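Local structure of aluminum resistance protein (Clostridium novyi, 3I16) at residues Thr178-Gln183 / Lys211-Phe216; Asn116-Val121 / Ile149-Val154; Gly234-Ala239 / Ala258-Cys263; Glu166-Leu171 / Val203-Asn208. The protein probably acts as a pyridoxal-5'-phosphate-dependent carbon-sulfur lyase of the methionine gamma-lyase family, and is named for an inferred role in aluminum resistance. All coordinates share one frame; numbering follows the deposited sequence.

Contact 1 (Thr178-Gln183 / Lys211-Phe216); sequences TLVHIQ and KDIICF. With PLP (pyridoxal-5'-phosphate), chain J.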
# COMPACT_ATOMS: atom_id res chain seq x y z
N THR B 178 -13.72 -16.99 -37.06
CA THR B 178 -14.57 -17.12 -35.89
C THR B 178 -14.60 -15.90 -35.00
O THR B 178 -15.37 -15.87 -34.02
CB THR B 178 -14.13 -18.31 -35.02
OG1 THR B 178 -12.79 -18.10 -34.56
CG2 THR B 178 -14.22 -19.64 -35.82
N LEU B 179 -13.78 -14.90 -35.31
CA LEU B 179 -13.71 -13.68 -34.53
C LEU B 179 -13.44 -12.48 -35.42
O LEU B 179 -12.60 -12.58 -36.31
CB LEU B 179 -12.63 -13.80 -33.46
CG LEU B 179 -12.40 -12.62 -32.51
CD1 LEU B 179 -11.97 -13.15 -31.15
CD2 LEU B 179 -11.41 -11.66 -33.10
N VAL B 180 -14.17 -11.39 -35.19
CA VAL B 180 -13.95 -10.13 -35.91
C VAL B 180 -13.47 -9.12 -34.86
O VAL B 180 -14.09 -8.97 -33.79
CB VAL B 180 -15.22 -9.63 -36.68
CG1 VAL B 180 -15.10 -8.14 -37.11
CG2 VAL B 180 -15.46 -10.49 -37.92
N HIS B 181 -12.33 -8.49 -35.16
CA HIS B 181 -11.73 -7.49 -34.32
C HIS B 181 -12.00 -6.10 -34.90
O HIS B 181 -11.70 -5.83 -36.07
CB HIS B 181 -10.23 -7.76 -34.19
CG HIS B 181 -9.43 -6.56 -33.77
ND1 HIS B 181 -8.68 -5.83 -34.67
CD2 HIS B 181 -9.28 -5.96 -32.57
CE1 HIS B 181 -8.11 -4.82 -34.03
NE2 HIS B 181 -8.44 -4.90 -32.75
N ILE B 182 -12.55 -5.24 -34.07
CA ILE B 182 -12.91 -3.88 -34.42
C ILE B 182 -12.20 -2.88 -33.50
O ILE B 182 -12.38 -2.91 -32.29
CB ILE B 182 -14.42 -3.68 -34.16
CG1 ILE B 182 -15.25 -4.68 -34.98
CG2 ILE B 182 -14.82 -2.28 -34.44
CD1 ILE B 182 -16.65 -4.88 -34.36
N GLN B 183 -11.42 -1.99 -34.07
CA GLN B 183 -10.72 -0.99 -33.26
C GLN B 183 -11.52 0.30 -33.26
O GLN B 183 -11.76 0.87 -34.31
CB GLN B 183 -9.35 -0.74 -33.85
CG GLN B 183 -8.46 0.13 -32.98
CD GLN B 183 -7.06 0.17 -33.53
OE1 GLN B 183 -6.36 -0.86 -33.60
NE2 GLN B 183 -6.64 1.36 -33.96
N LYS B 211 -24.03 -15.90 -37.08
CA LYS B 211 -24.35 -15.47 -35.73
C LYS B 211 -23.30 -15.87 -34.67
O LYS B 211 -23.14 -15.20 -33.65
CB LYS B 211 -25.73 -16.01 -35.34
N ASP B 212 -22.56 -16.95 -34.91
CA ASP B 212 -21.56 -17.42 -33.95
C ASP B 212 -20.21 -16.67 -33.98
O ASP B 212 -19.37 -16.93 -33.13
CB ASP B 212 -21.34 -18.95 -34.05
CG ASP B 212 -20.72 -19.41 -35.37
OD1 ASP B 212 -20.31 -18.58 -36.21
OD2 ASP B 212 -20.65 -20.64 -35.56
N ILE B 213 -20.01 -15.75 -34.92
CA ILE B 213 -18.74 -14.99 -34.98
C ILE B 213 -18.64 -14.05 -33.76
O ILE B 213 -19.54 -13.28 -33.48
CB ILE B 213 -18.60 -14.19 -36.33
CG1 ILE B 213 -18.60 -15.15 -37.52
CG2 ILE B 213 -17.31 -13.37 -36.36
CD1 ILE B 213 -18.83 -14.48 -38.88
N ILE B 214 -17.55 -14.15 -33.01
CA ILE B 214 -17.36 -13.27 -31.86
C ILE B 214 -17.00 -11.87 -32.38
O ILE B 214 -16.06 -11.71 -33.18
CB ILE B 214 -16.24 -13.78 -30.93
CG1 ILE B 214 -16.60 -15.14 -30.35
CG2 ILE B 214 -15.95 -12.79 -29.80
CD1 ILE B 214 -17.99 -15.21 -29.68
N CYS B 215 -17.77 -10.88 -31.98
CA CYS B 215 -17.47 -9.50 -32.31
C CYS B 215 -16.75 -8.85 -31.13
O CYS B 215 -17.35 -8.58 -30.09
CB CYS B 215 -18.75 -8.78 -32.69
SG CYS B 215 -19.30 -9.29 -34.36
N PHE B 216 -15.44 -8.65 -31.31
CA PHE B 216 -14.56 -8.09 -30.30
C PHE B 216 -14.15 -6.64 -30.59
O PHE B 216 -13.64 -6.34 -31.65
CB PHE B 216 -13.31 -8.98 -30.18
CG PHE B 216 -12.25 -8.45 -29.24
CD1 PHE B 216 -12.57 -8.16 -27.92
CD2 PHE B 216 -10.94 -8.33 -29.65
CE1 PHE B 216 -11.60 -7.68 -27.05
CE2 PHE B 216 -9.94 -7.87 -28.77
CZ PHE B 216 -10.27 -7.55 -27.47
N1 PLP J . -5.63 0.00 -28.78
C2 PLP J . -5.70 1.33 -29.05
C2A PLP J . -6.47 1.81 -30.24
C3 PLP J . -5.05 2.22 -28.20
O3 PLP J . -5.13 3.57 -28.46
C4 PLP J . -4.33 1.75 -27.09
C5 PLP J . -4.27 0.39 -26.83
C6 PLP J . -4.94 -0.47 -27.68
C5A PLP J . -3.54 -0.21 -25.64
O4P PLP J . -2.29 0.37 -25.44
P PLP J . -1.35 0.13 -24.12
O1P PLP J . -2.06 0.32 -22.79
O2P PLP J . -0.33 1.24 -24.26
O3P PLP J . -0.76 -1.27 -24.19
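Four backbone hydrogen bonds join T178-Q183 to K211-F216. I214 N gives to T178 O, V180 N to I214 O, F216 N to V180 O and I182 N to F216 O. The pairing is parallel, with short axes 4.8 Å apart at 19°. The first bond bends most at its acceptor, the C=O...N angle being 138° with the donor tilted from the carbonyl plane; the other three run nearly straight on to the oxygen. CA-H...O contacts from L179 and H181 add to the ladder.

These neighbouring strands belong to the beta-alpha-beta unit strand 177-183, helix 196-209, strand 214-218, in the interior of the PLP-binding sheet. Apolar contacts fall on both faces. V180 CG2 meets I213 CG2 at 3.8 Å on the face that V206 of helix 196-209 covers. On the other, L179 CD1 approaches I214 CG2 at 4.2 Å, and L108 of helix 100-111 lies against L179 and F216.

Of the aromatic groups, F216 CD2 comes to the edge of the H181 ring, 4.1 Å from H181 CD2; H181 ND1 is hydrogen-bonded to S120. At the strand end, the extended Q183 side chain sets CD 3.7 Å from the methyl C2A of PLP, while OE1 accepts from Y126 N.

Contact 2 (Asn116-Val121 / Ile149-Val154); sequences NTMLSV and INYKQV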
# COMPACT_ATOMS: atom_id res chain seq x y z
N ASN B 116 -8.61 -21.53 -36.32
CA ASN B 116 -9.47 -20.36 -36.40
C ASN B 116 -8.73 -19.23 -37.10
O ASN B 116 -7.49 -19.14 -37.09
CB ASN B 116 -9.82 -19.82 -35.01
CG ASN B 116 -10.64 -20.76 -34.14
OD1 ASN B 116 -10.77 -20.50 -32.96
ND2 ASN B 116 -11.20 -21.82 -34.71
N THR B 117 -9.51 -18.32 -37.64
CA THR B 117 -8.98 -17.14 -38.29
C THR B 117 -9.66 -15.94 -37.68
O THR B 117 -10.88 -15.98 -37.44
CB THR B 117 -9.30 -17.17 -39.80
OG1 THR B 117 -8.68 -18.31 -40.37
CG2 THR B 117 -8.80 -15.91 -40.51
N MSE B 118 -8.90 -14.87 -37.43
CA MSE B 118 -9.47 -13.62 -36.94
C MSE B 118 -9.43 -12.65 -38.11
O MSE B 118 -8.55 -12.75 -38.99
CB MSE B 118 -8.70 -13.04 -35.74
CG MSE B 118 -7.30 -12.54 -36.05
SE MSE B 118 -6.46 -11.65 -34.54
CE MSE B 118 -7.50 -10.08 -34.48
N LEU B 119 -10.38 -11.71 -38.10
CA LEU B 119 -10.51 -10.71 -39.14
C LEU B 119 -10.60 -9.30 -38.56
O LEU B 119 -11.58 -8.96 -37.90
CB LEU B 119 -11.76 -10.98 -40.00
CG LEU B 119 -12.03 -9.99 -41.14
CD1 LEU B 119 -10.92 -10.02 -42.22
CD2 LEU B 119 -13.43 -10.24 -41.77
N SER B 120 -9.58 -8.49 -38.81
CA SER B 120 -9.58 -7.09 -38.40
C SER B 120 -10.25 -6.30 -39.49
O SER B 120 -9.82 -6.34 -40.64
CB SER B 120 -8.16 -6.58 -38.17
OG SER B 120 -7.69 -7.17 -36.99
N VAL B 121 -11.29 -5.56 -39.12
CA VAL B 121 -12.12 -4.84 -40.09
C VAL B 121 -11.88 -3.32 -40.16
O VAL B 121 -12.49 -2.64 -41.01
CB VAL B 121 -13.62 -5.19 -39.87
CG1 VAL B 121 -13.82 -6.70 -40.08
CG2 VAL B 121 -14.11 -4.76 -38.49
N ILE B 149 -3.17 -19.85 -35.44
CA ILE B 149 -4.33 -18.96 -35.56
C ILE B 149 -4.01 -17.94 -36.66
O ILE B 149 -3.00 -17.23 -36.58
CB ILE B 149 -4.63 -18.26 -34.23
CG1 ILE B 149 -4.92 -19.30 -33.14
CG2 ILE B 149 -5.80 -17.32 -34.39
CD1 ILE B 149 -4.90 -18.76 -31.78
N ASN B 150 -4.88 -17.88 -37.68
CA ASN B 150 -4.65 -17.06 -38.85
C ASN B 150 -5.24 -15.67 -38.70
O ASN B 150 -6.13 -15.44 -37.88
CB ASN B 150 -5.25 -17.74 -40.06
CG ASN B 150 -4.78 -19.17 -40.21
OD1 ASN B 150 -3.58 -19.43 -40.37
ND2 ASN B 150 -5.71 -20.11 -40.13
N TYR B 151 -4.72 -14.76 -39.51
CA TYR B 151 -5.13 -13.36 -39.52
C TYR B 151 -5.48 -12.89 -40.93
O TYR B 151 -4.73 -13.16 -41.87
CB TYR B 151 -3.96 -12.49 -39.02
CG TYR B 151 -4.20 -11.01 -39.16
CD1 TYR B 151 -4.93 -10.32 -38.20
CD2 TYR B 151 -3.71 -10.30 -40.26
CE1 TYR B 151 -5.19 -8.97 -38.32
CE2 TYR B 151 -3.94 -8.93 -40.38
CZ TYR B 151 -4.69 -8.27 -39.41
OH TYR B 151 -4.93 -6.94 -39.51
N LYS B 152 -6.62 -12.22 -41.05
CA LYS B 152 -7.02 -11.55 -42.27
C LYS B 152 -7.42 -10.14 -41.89
O LYS B 152 -7.75 -9.83 -40.73
CB LYS B 152 -8.14 -12.27 -43.00
CG LYS B 152 -7.67 -13.43 -43.84
CD LYS B 152 -8.82 -14.08 -44.60
CE LYS B 152 -8.32 -15.26 -45.41
NZ LYS B 152 -9.43 -16.01 -46.00
N GLN B 153 -7.37 -9.27 -42.89
CA GLN B 153 -7.64 -7.86 -42.68
C GLN B 153 -8.49 -7.31 -43.81
O GLN B 153 -8.31 -7.69 -44.95
CB GLN B 153 -6.30 -7.13 -42.66
CG GLN B 153 -6.35 -5.62 -42.56
CD GLN B 153 -4.96 -5.03 -42.47
OE1 GLN B 153 -4.13 -5.50 -41.69
NE2 GLN B 153 -4.69 -4.00 -43.26
N VAL B 154 -9.44 -6.45 -43.45
CA VAL B 154 -10.22 -5.70 -44.39
C VAL B 154 -10.04 -4.24 -43.97
O VAL B 154 -10.25 -3.87 -42.81
CB VAL B 154 -11.69 -6.10 -44.39
CG1 VAL B 154 -12.50 -5.10 -45.23
CG2 VAL B 154 -11.82 -7.53 -44.93
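With CG anti to its backbone N (chi1 172°), Y151 sends its ring forward along the strand, past M118 to S120. M118 takes the less usual rotamer with CG between N and the carbonyl carbon (chi1 69°), which brings CG to the ring edge, 3.9 Å from Y151 CD1. S120 OG reaches the same edge, 3.4 Å from Y151 CE1, but its hydrogen bond goes to H181 on the next strand. Beyond it, Y151 OH donates to Q153 OE1 at 2.7 Å, the amide oxygen lying in the ring plane; this bond fixes the outer end of the phenol.

On the opposite face, L119 CD1 sits 3.7 Å from K152 CB and 3.8 Å from V154 CG2. Helix 164-173 covers this side through V170, and K152 NZ forms a salt bridge with D174. N150 ND2 gives a weak bond to T117 OG1 at 3.5 Å; that hydroxyl is also paired with S176.

The backbones form a parallel ladder, short axes 4.6 Å apart at 24°, with five N-H...O bonds from N150 N to N116 O through V154 N to S120 O. The pair belongs to the beta-alpha-beta unit of strand 117-120, helix 129-133 and strand 150-153, the last being one of the two outermost strands of its sheet within the chain. The chemistry is correspondingly two-sided: on the Y151 face a phenol and a serine hydroxyl each have a defined partner beside selenomethionine M118, and on the L119 face apolar contact gives way to a lysine whose charge is met outside the strands.

Contact 3 (Gly234-Ala239 / Ala258-Cys263); sequences GADLIA and AGTKDC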
# COMPACT_ATOMS: atom_id res chain seq x y z
N GLY B 234 -24.28 -4.85 -29.59
CA GLY B 234 -23.99 -6.23 -30.02
C GLY B 234 -22.58 -6.79 -29.89
O GLY B 234 -22.35 -7.91 -30.32
N ALA B 235 -21.64 -6.05 -29.31
CA ALA B 235 -20.29 -6.55 -29.13
C ALA B 235 -20.35 -7.70 -28.13
O ALA B 235 -21.02 -7.59 -27.11
CB ALA B 235 -19.36 -5.45 -28.59
N ASP B 236 -19.66 -8.80 -28.43
CA ASP B 236 -19.60 -9.94 -27.53
C ASP B 236 -18.56 -9.72 -26.44
O ASP B 236 -18.63 -10.32 -25.37
CB ASP B 236 -19.24 -11.21 -28.32
CG ASP B 236 -20.29 -11.56 -29.36
OD1 ASP B 236 -21.38 -11.99 -28.98
OD2 ASP B 236 -20.03 -11.40 -30.57
N LEU B 237 -17.57 -8.90 -26.74
CA LEU B 237 -16.46 -8.69 -25.83
C LEU B 237 -15.76 -7.39 -26.21
O LEU B 237 -15.61 -7.08 -27.39
CB LEU B 237 -15.47 -9.85 -25.94
CG LEU B 237 -14.23 -9.90 -25.05
CD1 LEU B 237 -14.59 -10.08 -23.58
CD2 LEU B 237 -13.28 -11.06 -25.47
N ILE B 238 -15.34 -6.66 -25.18
CA ILE B 238 -14.60 -5.43 -25.35
C ILE B 238 -13.48 -5.48 -24.36
O ILE B 238 -13.56 -6.20 -23.38
CB ILE B 238 -15.44 -4.14 -25.10
CG1 ILE B 238 -15.97 -4.06 -23.65
CG2 ILE B 238 -16.58 -4.04 -26.10
CD1 ILE B 238 -16.68 -2.73 -23.36
N ALA B 239 -12.43 -4.70 -24.62
CA ALA B 239 -11.29 -4.62 -23.72
C ALA B 239 -10.74 -3.23 -23.71
O ALA B 239 -10.88 -2.51 -24.71
CB ALA B 239 -10.19 -5.61 -24.15
N ALA B 258 -15.23 -6.74 -20.82
CA ALA B 258 -16.63 -6.89 -20.47
C ALA B 258 -17.27 -7.63 -21.63
O ALA B 258 -16.91 -7.39 -22.80
CB ALA B 258 -17.27 -5.53 -20.23
N GLY B 259 -18.19 -8.54 -21.32
CA GLY B 259 -18.81 -9.30 -22.38
C GLY B 259 -19.52 -10.55 -21.93
O GLY B 259 -19.89 -10.67 -20.78
N THR B 260 -19.71 -11.48 -22.84
CA THR B 260 -20.37 -12.72 -22.51
C THR B 260 -19.55 -13.51 -21.51
O THR B 260 -18.31 -13.41 -21.48
CB THR B 260 -20.65 -13.59 -23.75
OG1 THR B 260 -19.43 -14.09 -24.31
CG2 THR B 260 -21.42 -12.80 -24.78
N LYS B 261 -20.24 -14.27 -20.67
CA LYS B 261 -19.57 -15.08 -19.67
C LYS B 261 -18.56 -16.03 -20.30
O LYS B 261 -17.44 -16.20 -19.78
CB LYS B 261 -20.60 -15.85 -18.84
CG LYS B 261 -20.02 -16.61 -17.65
CD LYS B 261 -21.14 -17.11 -16.73
CE LYS B 261 -20.62 -17.95 -15.59
NZ LYS B 261 -21.69 -18.28 -14.59
N ASP B 262 -18.93 -16.65 -21.41
CA ASP B 262 -18.01 -17.58 -22.09
C ASP B 262 -16.74 -16.84 -22.58
O ASP B 262 -15.64 -17.33 -22.38
CB ASP B 262 -18.70 -18.26 -23.27
CG ASP B 262 -17.88 -19.39 -23.83
OD1 ASP B 262 -17.58 -20.33 -23.07
OD2 ASP B 262 -17.56 -19.34 -25.04
N CYS B 263 -16.89 -15.68 -23.23
CA CYS B 263 -15.70 -14.92 -23.69
C CYS B 263 -14.84 -14.41 -22.54
O CYS B 263 -13.62 -14.37 -22.66
CB CYS B 263 -16.10 -13.72 -24.55
SG CYS B 263 -16.85 -14.16 -26.15
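Strand ends L237-I238 and A258-G259 run antiparallel. I238 and A258 form a hydrogen-bonded pair: I238 N gives to A258 O at 2.9 Å, and A258 N gives to I238 O at 3.1 Å with its donor tilted from the carbonyl plane. L237 and G259 form the neighbouring non-hydrogen-bonded pair, their CA atoms only 4.2 Å apart. G259 adopts phi 163° and psi -158°, and a beta carbon there would collide with D236 O and L237 CA; the close approach therefore depends on glycine. T260 N then donates to D236 O at 3.0 Å, extending the pairing past the strand.

In the mixed sheet around the PLP site, this is where strand 255-259 runs against the parallel strands and then turns into helix 261-271. T260 is the N-cap of that helix: its OG1, placed between N and the carbonyl carbon (chi1 68°), accepts from C263 N at 3.2 Å.

C263 CB faces the branched end of L237, 4.0 Å from CD2, and helix 100-111 packs on the same leucine through A107 and N111. On the other face I238 CG1 lies 3.9 Å from A258 CB. The carboxylate of D236 turns to strand 214-218 and helix 196-209, where OD2 accepts from C215 N and makes a salt bridge with K207.

Contact 4 (Glu166-Leu171 / Val203-Asn208); sequences EIEKVL and VDCVKN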
# COMPACT_ATOMS: atom_id res chain seq x y z
N GLU B 166 -17.16 -5.59 -48.42
CA GLU B 166 -15.95 -6.41 -48.41
C GLU B 166 -15.92 -7.34 -47.18
O GLU B 166 -15.53 -8.51 -47.30
CB GLU B 166 -14.70 -5.51 -48.48
CG GLU B 166 -13.38 -6.26 -48.70
CD GLU B 166 -13.31 -7.00 -50.02
OE1 GLU B 166 -14.11 -6.68 -50.94
OE2 GLU B 166 -12.45 -7.89 -50.15
N ILE B 167 -16.33 -6.84 -46.02
CA ILE B 167 -16.40 -7.67 -44.80
C ILE B 167 -17.26 -8.91 -45.08
O ILE B 167 -16.82 -10.05 -44.89
CB ILE B 167 -16.95 -6.87 -43.58
CG1 ILE B 167 -15.92 -5.83 -43.12
CG2 ILE B 167 -17.27 -7.80 -42.40
CD1 ILE B 167 -16.46 -4.85 -42.16
N GLU B 168 -18.47 -8.68 -45.57
CA GLU B 168 -19.36 -9.78 -45.96
C GLU B 168 -18.70 -10.79 -46.90
O GLU B 168 -18.78 -12.00 -46.68
CB GLU B 168 -20.60 -9.23 -46.65
CG GLU B 168 -21.56 -8.54 -45.70
CD GLU B 168 -22.77 -7.97 -46.41
OE1 GLU B 168 -22.96 -8.28 -47.60
OE2 GLU B 168 -23.52 -7.19 -45.78
N LYS B 169 -18.09 -10.27 -47.97
CA LYS B 169 -17.41 -11.13 -48.95
C LYS B 169 -16.30 -11.97 -48.32
O LYS B 169 -16.14 -13.14 -48.65
CB LYS B 169 -16.81 -10.29 -50.09
CG LYS B 169 -15.96 -11.08 -51.10
CD LYS B 169 -15.41 -10.14 -52.19
CE LYS B 169 -14.71 -10.91 -53.31
NZ LYS B 169 -13.63 -11.80 -52.80
N VAL B 170 -15.51 -11.37 -47.44
CA VAL B 170 -14.41 -12.10 -46.80
C VAL B 170 -14.95 -13.18 -45.86
O VAL B 170 -14.47 -14.32 -45.90
CB VAL B 170 -13.44 -11.13 -46.12
CG1 VAL B 170 -12.42 -11.89 -45.26
CG2 VAL B 170 -12.76 -10.25 -47.21
N LEU B 171 -15.96 -12.84 -45.08
CA LEU B 171 -16.63 -13.80 -44.18
C LEU B 171 -17.32 -14.95 -44.93
O LEU B 171 -17.21 -16.11 -44.53
CB LEU B 171 -17.65 -13.09 -43.29
CG LEU B 171 -17.12 -12.14 -42.22
CD1 LEU B 171 -18.30 -11.43 -41.54
CD2 LEU B 171 -16.22 -12.87 -41.20
N VAL B 203 -21.27 -4.96 -36.48
CA VAL B 203 -21.80 -6.13 -35.77
C VAL B 203 -22.99 -6.73 -36.52
O VAL B 203 -22.98 -7.94 -36.82
CB VAL B 203 -22.15 -5.81 -34.31
CG1 VAL B 203 -22.78 -7.02 -33.64
CG2 VAL B 203 -20.89 -5.38 -33.59
N ASP B 204 -23.98 -5.89 -36.86
CA ASP B 204 -25.14 -6.39 -37.62
C ASP B 204 -24.75 -7.09 -38.93
O ASP B 204 -25.31 -8.12 -39.30
CB ASP B 204 -26.13 -5.26 -37.92
CG ASP B 204 -26.79 -4.74 -36.68
OD1 ASP B 204 -26.64 -5.37 -35.62
OD2 ASP B 204 -27.47 -3.70 -36.75
N CYS B 205 -23.77 -6.53 -39.62
CA CYS B 205 -23.29 -7.10 -40.86
C CYS B 205 -22.65 -8.49 -40.65
O CYS B 205 -22.95 -9.46 -41.37
CB CYS B 205 -22.29 -6.12 -41.47
SG CYS B 205 -21.45 -6.69 -42.90
N VAL B 206 -21.77 -8.58 -39.67
CA VAL B 206 -21.06 -9.84 -39.37
C VAL B 206 -22.03 -10.96 -38.94
O VAL B 206 -21.97 -12.08 -39.47
CB VAL B 206 -19.99 -9.63 -38.28
CG1 VAL B 206 -19.43 -10.98 -37.75
CG2 VAL B 206 -18.88 -8.73 -38.79
N LYS B 207 -22.89 -10.65 -37.96
CA LYS B 207 -23.85 -11.59 -37.43
C LYS B 207 -24.86 -12.06 -38.50
O LYS B 207 -25.39 -13.17 -38.44
CB LYS B 207 -24.62 -10.96 -36.26
CG LYS B 207 -23.80 -10.59 -35.03
CD LYS B 207 -23.26 -11.77 -34.31
CE LYS B 207 -22.51 -11.34 -33.07
NZ LYS B 207 -21.99 -12.50 -32.34
N ASN B 208 -25.12 -11.21 -39.49
CA ASN B 208 -26.01 -11.59 -40.59
C ASN B 208 -25.39 -12.68 -41.47
O ASN B 208 -26.12 -13.39 -42.15
CB ASN B 208 -26.41 -10.39 -41.44
CG ASN B 208 -27.38 -10.76 -42.52
OD1 ASN B 208 -28.45 -11.32 -42.24
ND2 ASN B 208 -27.03 -10.48 -43.78
O HOH W 1 -24.32 -9.00 -43.82
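C205 SG lies near the plane of the E168 carboxylate, at its edge on the OE2 side, and touches the methylene E168 CG at 3.4 Å; a water stands off one face of the same group. Two helices on one side of the sheet of a PLP-dependent, aminotransferase-like fold meet here: helix 164-173, which leads into strand 177-183, and helix 196-209, which follows that strand. Their short axes pass 9.6 Å apart at 26°, running in nearly the same direction, as expected of neighbouring helices in parallel beta-alpha units.

C205 SG stands anti to its backbone N (chi1 174°), which carries it toward helix 164-173 and against the E168 methylene. On the sheet side of C205, V206 takes two partners. I167 CG2 touches V206 CG2 at 4.1 Å, while L171 crosses V206 at about a right angle, its CD1 equally near V206 CA and CG2 at 3.9 Å. V180 of strand 177-183 touches both L171 and V206, joining this apolar layer to the sheet.

Apolar contact makes up most of the interface, which buries 222 Å² in all. A water-mediated polar link lies on the E168 side. One water donates to C205 O, accepts from N208 ND2, and reaches E168 OE2 from above the carboxylate plane, in keeping with a weak bond there, OE2 being 2.8 Å from the water oxygen.

In the fold
From the N terminus, contact 2 closes first, pairing 116-121 with 149-154 and closing a loop that contains helix 129-133. Contact 4 opens next at helix 164-173, and contact 1 opens at strand 177-183 before contact 4 closes at 203-208. Contact 1 then closes at 211-216, so these two cross. Contact 3 follows in series, pairing 234-239 with 258-263. Contacts 1, 2 and 3 belong to one mixed sheet: strand 177-183 neighbours 117-120, and 214-218 neighbours 237-241. Contact 4 joins two helices over that sheet; I167 and V170 pack on contact 2, V206 on contact 1, and K207 reaches D236 of contact 3.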